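Local coordinates for protein transcobalamin-1 (Homo sapiens, PDB 4KKI) that binds vitamin B12 (cobalamin) with femtomolar affinity as a secreted transport protein and protects it from the acid of the stomach, at residues Ala247-Phe252 with Val290-Met295. Sequence-based numbering, arbitrary orientation.
Sequences AMQALF and VLPALM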
loop_
_atom_site.group_PDB
_atom_site.type_symbol
_atom_site.label_atom_id
_atom_site.label_comp_id
_atom_site.label_asym_id
_atom_site.label_seq_id
_atom_site.Cartn_x
_atom_site.Cartn_y
_atom_site.Cartn_z
ATOM N N ALA A 247 -3.536 2.405 8.465
ATOM C CA ALA A 247 -3.213 3.161 9.669
ATOM C C ALA A 247 -4.064 2.657 10.833
ATOM O O ALA A 247 -3.571 2.515 11.952
ATOM C CB ALA A 247 -3.419 4.651 9.450
ATOM N N MET A 248 -5.336 2.377 10.557
ATOM C CA MET A 248 -6.236 1.804 11.556
ATOM C C MET A 248 -5.712 0.462 12.070
ATOM O O MET A 248 -5.738 0.205 13.273
ATOM C CB MET A 248 -7.655 1.638 10.995
ATOM C CG MET A 248 -8.373 2.946 10.667
ATOM S SD MET A 248 -9.985 2.699 9.883
ATOM C CE MET A 248 -10.894 1.903 11.206
ATOM N N GLN A 249 -5.234 -0.384 11.158
ATOM C CA GLN A 249 -4.639 -1.665 11.537
ATOM C C GLN A 249 -3.495 -1.457 12.517
ATOM O O GLN A 249 -3.422 -2.120 13.554
ATOM C CB GLN A 249 -4.106 -2.415 10.314
ATOM C CG GLN A 249 -5.163 -2.963 9.380
ATOM C CD GLN A 249 -4.575 -3.914 8.355
ATOM O OE1 GLN A 249 -3.697 -4.718 8.673
ATOM N NE2 GLN A 249 -5.045 -3.818 7.116
ATOM N N ALA A 250 -2.600 -0.536 12.175
ATOM C CA ALA A 250 -1.449 -0.228 13.017
ATOM C C ALA A 250 -1.879 0.240 14.405
ATOM O O ALA A 250 -1.295 -0.163 15.410
ATOM C CB ALA A 250 -0.570 0.816 12.348
ATOM N N LEU A 251 -2.907 1.083 14.457
ATOM C CA LEU A 251 -3.414 1.584 15.730
ATOM C C LEU A 251 -4.194 0.513 16.493
ATOM O O LEU A 251 -4.231 0.526 17.725
ATOM C CB LEU A 251 -4.280 2.833 15.521
ATOM C CG LEU A 251 -3.570 4.070 14.961
ATOM C CD1 LEU A 251 -4.545 5.226 14.815
ATOM C CD2 LEU A 251 -2.390 4.472 15.838
ATOM N N PHE A 252 -4.816 -0.406 15.756
ATOM C CA PHE A 252 -5.525 -1.535 16.359
ATOM C C PHE A 252 -4.608 -2.356 17.260
ATOM O O PHE A 252 -5.002 -2.773 18.346
ATOM C CB PHE A 252 -6.103 -2.463 15.281
ATOM C CG PHE A 252 -7.389 -1.977 14.674
ATOM C CD1 PHE A 252 -7.974 -0.793 15.095
ATOM C CD2 PHE A 252 -8.021 -2.718 13.688
ATOM C CE1 PHE A 252 -9.159 -0.354 14.535
ATOM C CE2 PHE A 252 -9.208 -2.287 13.128
ATOM C CZ PHE A 252 -9.778 -1.101 13.551
ATOM N N VAL A 290 -8.206 -1.182 2.489
ATOM C CA VAL A 290 -9.047 -0.564 3.511
ATOM C C VAL A 290 -9.968 -1.572 4.209
ATOM O O VAL A 290 -10.325 -1.392 5.373
ATOM C CB VAL A 290 -9.881 0.613 2.939
ATOM C CG1 VAL A 290 -11.052 0.103 2.105
ATOM C CG2 VAL A 290 -10.379 1.508 4.062
ATOM N N LEU A 291 -10.318 -2.643 3.503
ATOM C CA LEU A 291 -11.316 -3.602 3.981
ATOM C C LEU A 291 -11.064 -4.282 5.343
ATOM O O LEU A 291 -11.966 -4.306 6.180
ATOM C CB LEU A 291 -11.618 -4.655 2.902
ATOM C CG LEU A 291 -12.638 -5.730 3.285
ATOM C CD1 LEU A 291 -14.006 -5.106 3.533
ATOM C CD2 LEU A 291 -12.718 -6.819 2.216
ATOM N N PRO A 292 -9.856 -4.846 5.567
ATOM C CA PRO A 292 -9.648 -5.597 6.816
ATOM C C PRO A 292 -9.948 -4.801 8.088
ATOM O O PRO A 292 -10.641 -5.304 8.975
ATOM C CB PRO A 292 -8.162 -5.956 6.760
ATOM C CG PRO A 292 -7.857 -6.024 5.308
ATOM C CD PRO A 292 -8.673 -4.926 4.688
ATOM N N ALA A 293 -9.439 -3.576 8.163
ATOM C CA ALA A 293 -9.633 -2.734 9.337
ATOM C C ALA A 293 -11.107 -2.446 9.596
ATOM O O ALA A 293 -11.545 -2.413 10.743
ATOM C CB ALA A 293 -8.852 -1.435 9.197
ATOM N N LEU A 294 -11.876 -2.254 8.527
ATOM C CA LEU A 294 -13.301 -1.951 8.660
ATOM C C LEU A 294 -14.066 -3.123 9.270
ATOM O O LEU A 294 -15.194 -2.967 9.739
ATOM C CB LEU A 294 -13.900 -1.583 7.303
ATOM C CG LEU A 294 -13.191 -0.457 6.550
ATOM C CD1 LEU A 294 -13.856 -0.211 5.206
ATOM C CD2 LEU A 294 -13.164 0.814 7.381
ATOM N N MET A 295 -13.441 -4.295 9.254
ATOM C CA MET A 295 -14.041 -5.497 9.808
ATOM C C MET A 295 -13.324 -5.880 11.092
ATOM O O MET A 295 -13.506 -6.980 11.611
ATOM C CB MET A 295 -13.942 -6.645 8.806
ATOM C CG MET A 295 -15.163 -7.529 8.773
ATOM S SD MET A 295 -16.405 -6.856 7.665
ATOM C CE MET A 295 -15.593 -7.117 6.092
HETATM O O HOH W 1 -7.144 -2.274 6.587
#
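The ring of Phe252 turns its edge to Ala293: the carbonyl O of Ala293 lies near the ring plane, 3.3 Å from CE2, so a ring C-H and not the pi cloud meets the oxygen. Over one face of the ring, offset toward its rim, sits the backbone carbonyl carbon of Met248, one turn earlier in the same helix. The side chain of Gln249, which ends in the other flat group, passes that of Pro292 at a slant, NE2 lying 3.8 Å from Pro292 CB. The Gln249 side chain runs extended beyond CG (chi2 -169°), which carries NE2 to a water at 2.7 Å. That water also accepts from Ala293 N, at 3.1 Å; the helix is kinked at Pro292 and Ala293, where this N makes no bond to the preceding turn, and the water takes it up instead. Gln249 OE1 accepts from Phe299 N, so both ends of the amide are held. Between these groups, the methyl of Ala293 fits against Met248 CB (3.8 Å), Gln249 CG and Phe252 CE2, at the centre of the contact; the axes of the short segments lie 8.9 Å apart at 39°. Helices 244-252 and 284-294 thus pack against each other within the N-terminal alpha domain, the alpha6-alpha6 helical barrel, where helix 265-277 covers Met248, Phe252 and Leu294, helix 185-203 backs Ala250, and helix 55-63 lies against Leu291 and Pro292.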